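Local coordinates for protein antisigma-factor antagonist, STAS (Rhodobacter sphaeroides, PDB 3OIZ) that probably forms the STAS regulatory domain of a SulP-like membrane sulfate transporter, in the fold first known from anti-sigma-factor antagonists, at residues 54-57 with 61-64; 67-72 with 79-84. One frame throughout, in Å; residues are numbered along the deposited sequence.

In the fold
The two contacts follow one another along the chain, contact 1 closing before contact 2 opens, and their centres lie about 12 Å apart. Both draw on helix 59-74. Contact 1 seats its N-terminal turns beside the short strand 54-56, whereas contact 2 lays its later turns against strand 78-82, an outermost strand of the four-stranded mixed sheet. They meet through Met84, a selenomethionine here, whose SE lies 4.0 Å from Ile56 CD1 and whose CE lies 4.2 Å from Val62 CG1. The two apolar patches thus join through Met84 under one side of helix 59-74, tying the small parallel pair of strands and the main sheet into a single STAS domain.

Contact 1 (54-57 with 61-64); sequences AHIW and SVQA
Ile56 meets the first turns of helix 59-74 with one methyl, CG2, which touches both Ser61 and Val62. Ile56 CG2 meets Val62 CG2 at 3.6 Å, methyl against methyl, the side chains crossing at about a right angle. Val62 CG2 lies beside its own backbone nitrogen, with CG1 anti to it (chi1 177°), and a single Ile56 methyl can therefore lie near both: Ile56 CG2 is 3.8 Å from Val62 N. A valine suits position 62 because its branches start at CB, which puts a methyl close to the helix backbone where the strand comes near. Ser61 points its CB toward the strand, 3.9 Å from Ile56 CG2, and offers that carbon as an apolar surface. Its hydroxyl is occupied elsewhere, OG hydrogen-bonding to Asp58 OD1. Serine therefore suits this buried place, being small enough for the strand to come near, with a polar end satisfied just upstream.

The loop between strand 54-56 and helix 59-74 corresponds to the region at the helix N-terminus that carries the phosphorylated serine in SpoIIAA-like relatives. Strand 54-56 pairs in parallel with strand 25-26, through backbone hydrogen bonds of His55 and Trp57 with Leu26, whose side chain touches both Ile56 and Ser61.

A beta-branched residue fits position 56 because its two branches serve different neighbours. With CG2 anti to the backbone N and directed to helix 59-74, the CG1 branch turns toward helix 84-88, where Ala87 also packs on Ile56.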
loop_
_atom_site.group_PDB
_atom_site.type_symbol
_atom_site.label_atom_id
_atom_site.label_comp_id
_atom_site.label_asym_id
_atom_site.label_seq_id
_atom_site.Cartn_x
_atom_site.Cartn_y
_atom_site.Cartn_z
ATOM N N ALA A 54 9.740 -2.274 1.143
ATOM C CA ALA A 54 9.306 -3.170 0.069
ATOM C C ALA A 54 10.108 -2.904 -1.202
ATOM O O ALA A 54 10.764 -1.862 -1.324
ATOM C CB ALA A 54 7.798 -2.923 -0.199
ATOM N N HIS A 55 10.038 -3.835 -2.159
ATOM C CA HIS A 55 10.661 -3.658 -3.474
ATOM C C HIS A 55 9.582 -3.851 -4.530
ATOM O O HIS A 55 8.936 -4.885 -4.547
ATOM C CB HIS A 55 11.765 -4.710 -3.706
ATOM C CG HIS A 55 12.868 -4.625 -2.700
ATOM N ND1 HIS A 55 13.626 -3.475 -2.522
ATOM C CD2 HIS A 55 13.328 -5.532 -1.794
ATOM C CE1 HIS A 55 14.515 -3.693 -1.560
ATOM N NE2 HIS A 55 14.353 -4.928 -1.106
ATOM N N ILE A 56 9.342 -2.822 -5.332
ATOM C CA ILE A 56 8.391 -2.922 -6.433
ATOM C C ILE A 56 9.136 -3.399 -7.660
ATOM O O ILE A 56 10.124 -2.754 -8.086
ATOM C CB ILE A 56 7.727 -1.562 -6.700
ATOM C CG1 ILE A 56 6.946 -1.081 -5.455
ATOM C CG2 ILE A 56 6.805 -1.698 -7.918
ATOM C CD1 ILE A 56 6.590 0.464 -5.505
ATOM N N TRP A 57 8.717 -4.523 -8.255
ATOM C CA TRP A 57 9.543 -5.100 -9.328
ATOM C C TRP A 57 9.073 -4.850 -10.758
ATOM O O TRP A 57 9.819 -5.131 -11.731
ATOM C CB TRP A 57 9.666 -6.615 -9.085
ATOM C CG TRP A 57 10.561 -6.904 -7.922
ATOM C CD1 TRP A 57 10.190 -7.180 -6.646
ATOM C CD2 TRP A 57 12.002 -6.877 -7.935
ATOM N NE1 TRP A 57 11.306 -7.406 -5.859
ATOM C CE2 TRP A 57 12.437 -7.199 -6.622
ATOM C CE3 TRP A 57 12.962 -6.644 -8.943
ATOM C CZ2 TRP A 57 13.800 -7.285 -6.278
ATOM C CZ3 TRP A 57 14.333 -6.704 -8.604
ATOM C CH2 TRP A 57 14.740 -7.027 -7.278
ATOM N N SER A 61 2.804 -3.678 -10.598
ATOM C CA SER A 61 2.796 -3.559 -9.141
ATOM C C SER A 61 2.773 -2.099 -8.774
ATOM O O SER A 61 2.127 -1.715 -7.789
ATOM C CB SER A 61 4.004 -4.301 -8.540
ATOM O OG SER A 61 3.840 -5.682 -8.802
ATOM N N VAL A 62 3.441 -1.260 -9.576
ATOM C CA VAL A 62 3.281 0.218 -9.386
ATOM C C VAL A 62 1.798 0.629 -9.568
ATOM O O VAL A 62 1.226 1.386 -8.754
ATOM C CB VAL A 62 4.112 1.036 -10.405
ATOM C CG1 VAL A 62 3.846 2.516 -10.204
ATOM C CG2 VAL A 62 5.602 0.742 -10.229
ATOM N N GLN A 63 1.189 0.133 -10.654
ATOM C CA GLN A 63 -0.220 0.505 -10.955
ATOM C C GLN A 63 -1.149 0.003 -9.857
ATOM O O GLN A 63 -2.163 0.670 -9.567
ATOM C CB GLN A 63 -0.596 -0.095 -12.305
ATOM C CG GLN A 63 0.062 0.684 -13.446
ATOM C CD GLN A 63 -0.212 0.023 -14.781
ATOM O OE1 GLN A 63 -0.299 -1.211 -14.882
ATOM N NE2 GLN A 63 -0.384 0.826 -15.816
ATOM N N ALA A 64 -0.815 -1.142 -9.236
ATOM C CA ALA A 64 -1.618 -1.665 -8.126
ATOM C C ALA A 64 -1.517 -0.745 -6.919
ATOM O O ALA A 64 -2.545 -0.437 -6.257
ATOM C CB ALA A 64 -1.191 -3.124 -7.771
#

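Contact 2 (67-72 with 79-84); sequences MAVLKF and VRIVGM
The backbone bond from Lys71 N to Met67 O, 2.8 Å long, closes the helical turn that carries Val69 to the facing strand, with Phe72 one residue beyond its end. Both Val69 methyls are engaged: CG1 lies 3.9 Å from Val79 CG1, and CG2 meets Ile81 CD1 at 3.9 Å, the Val69 and Ile81 side chains crossing at about a right angle. With CG1 anti to the backbone N (chi1 170°), a beta-branched valine suits the place because its two methyls start from CB and reach two strand residues at once. Val79 is forked likewise, its second methyl CG2 packing 3.5 Å from Phe72 CB. Phe72 gives only that carbon here; its ring leads away to Phe40 and Val47. Replacing Val69 by an alanine would probably open a gap beside Val79 CG1 and take from Ile81 CD1 its contact with this turn, though Leu65 would still touch Ile81. Arg73 NH2 hydrogen-bonds to Val79 O, a polar tie from helix to strand. The 67-72 part of helix 59-74 and the 79-82 part of strand 78-82 run nearly antiparallel (153°), segment axes 8.8 Å apart at closest approach, as expected of the returning helix in a beta-alpha-beta crossover, here joining the parallel neighbours 46-51 and 78-82 of the STAS sheet.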
loop_
_atom_site.group_PDB
_atom_site.type_symbol
_atom_site.label_atom_id
_atom_site.label_comp_id
_atom_site.label_asym_id
_atom_site.label_seq_id
_atom_site.Cartn_x
_atom_site.Cartn_y
_atom_site.Cartn_z
HETATM N N MSE A 67 -3.566 2.222 -7.685
HETATM C CA MSE A 67 -4.983 1.899 -7.550
HETATM C C MSE A 67 -5.423 1.875 -6.082
HETATM O O MSE A 67 -6.534 2.340 -5.763
HETATM C CB MSE A 67 -5.318 0.572 -8.265
HETATM C CG MSE A 67 -6.805 0.211 -8.249
HETATM SE SE MSE A 67 -7.893 1.524 -9.182
HETATM C CE MSE A 67 -7.542 0.869 -10.964
ATOM N N ALA A 68 -4.569 1.335 -5.192
ATOM C CA ALA A 68 -4.913 1.291 -3.775
ATOM C C ALA A 68 -5.034 2.747 -3.288
ATOM O O ALA A 68 -5.991 3.110 -2.566
ATOM C CB ALA A 68 -3.851 0.566 -2.988
ATOM N N VAL A 69 -4.057 3.582 -3.668
ATOM C CA VAL A 69 -4.119 5.006 -3.336
ATOM C C VAL A 69 -5.416 5.660 -3.846
ATOM O O VAL A 69 -6.132 6.358 -3.071
ATOM C CB VAL A 69 -2.891 5.758 -3.881
ATOM C CG1 VAL A 69 -3.108 7.296 -3.741
ATOM C CG2 VAL A 69 -1.596 5.297 -3.107
ATOM N N LEU A 70 -5.719 5.444 -5.128
ATOM C CA LEU A 70 -6.919 6.025 -5.712
ATOM C C LEU A 70 -8.181 5.572 -4.963
ATOM O O LEU A 70 -9.056 6.403 -4.676
ATOM C CB LEU A 70 -7.029 5.633 -7.196
ATOM C CG LEU A 70 -8.230 6.204 -7.954
ATOM C CD1 LEU A 70 -8.260 7.740 -7.820
ATOM C CD2 LEU A 70 -8.134 5.814 -9.400
ATOM N N LYS A 71 -8.257 4.270 -4.625
ATOM C CA LYS A 71 -9.439 3.745 -3.931
ATOM C C LYS A 71 -9.653 4.336 -2.546
ATOM O O LYS A 71 -10.820 4.645 -2.175
ATOM C CB LYS A 71 -9.427 2.212 -3.871
ATOM C CG LYS A 71 -9.712 1.600 -5.265
ATOM C CD LYS A 71 -9.548 0.085 -5.304
ATOM C CE LYS A 71 -10.513 -0.590 -4.404
ATOM N NZ LYS A 71 -11.567 -1.273 -5.192
ATOM N N PHE A 72 -8.562 4.508 -1.786
ATOM C CA PHE A 72 -8.648 5.258 -0.514
ATOM C C PHE A 72 -9.072 6.691 -0.713
ATOM O O PHE A 72 -9.935 7.183 0.037
ATOM C CB PHE A 72 -7.334 5.212 0.262
ATOM C CG PHE A 72 -7.130 3.932 1.019
ATOM C CD1 PHE A 72 -8.018 3.553 2.040
ATOM C CD2 PHE A 72 -6.044 3.147 0.758
ATOM C CE1 PHE A 72 -7.792 2.384 2.778
ATOM C CE2 PHE A 72 -5.822 1.955 1.485
ATOM C CZ PHE A 72 -6.684 1.584 2.482
ATOM N N VAL A 79 -4.345 10.700 1.258
ATOM C CA VAL A 79 -3.461 9.542 1.207
ATOM C C VAL A 79 -2.059 9.995 0.861
ATOM O O VAL A 79 -1.848 10.858 -0.051
ATOM C CB VAL A 79 -3.910 8.501 0.147
ATOM C CG1 VAL A 79 -2.995 7.279 0.156
ATOM C CG2 VAL A 79 -5.392 8.080 0.358
ATOM N N ARG A 80 -1.107 9.437 1.590
ATOM C CA ARG A 80 0.287 9.659 1.229
ATOM C C ARG A 80 1.089 8.375 1.210
ATOM O O ARG A 80 0.866 7.486 2.046
ATOM C CB ARG A 80 0.947 10.676 2.132
ATOM C CG ARG A 80 1.071 10.354 3.582
ATOM C CD ARG A 80 1.585 11.576 4.375
ATOM N NE ARG A 80 1.816 11.280 5.802
ATOM C CZ ARG A 80 2.985 10.870 6.322
ATOM N NH1 ARG A 80 4.057 10.706 5.543
ATOM N NH2 ARG A 80 3.086 10.624 7.632
ATOM N N ILE A 81 2.052 8.316 0.295
ATOM C CA ILE A 81 2.952 7.182 0.215
ATOM C C ILE A 81 4.248 7.605 0.898
ATOM O O ILE A 81 4.723 8.727 0.688
ATOM C CB ILE A 81 3.263 6.777 -1.246
ATOM C CG1 ILE A 81 1.987 6.270 -1.941
ATOM C CG2 ILE A 81 4.285 5.629 -1.243
ATOM C CD1 ILE A 81 2.193 5.881 -3.473
ATOM N N VAL A 82 4.801 6.724 1.727
ATOM C CA VAL A 82 6.127 6.914 2.347
ATOM C C VAL A 82 7.047 5.868 1.763
ATOM O O VAL A 82 6.653 4.705 1.612
ATOM C CB VAL A 82 6.060 6.706 3.882
ATOM C CG1 VAL A 82 7.463 6.606 4.507
ATOM C CG2 VAL A 82 5.289 7.854 4.541
ATOM N N GLY A 83 8.276 6.255 1.401
ATOM C CA GLY A 83 9.236 5.237 0.933
ATOM C C GLY A 83 9.172 4.902 -0.548
ATOM O O GLY A 83 9.747 3.903 -0.954
HETATM N N MSE A 84 8.453 5.707 -1.351
HETATM C CA MSE A 84 8.363 5.426 -2.782
HETATM C C MSE A 84 9.726 5.367 -3.451
HETATM O O MSE A 84 9.943 4.516 -4.312
HETATM C CB MSE A 84 7.439 6.411 -3.503
HETATM C CG MSE A 84 7.196 6.063 -4.980
HETATM SE SE MSE A 84 6.157 4.412 -5.047
HETATM C CE MSE A 84 5.826 4.178 -6.906
#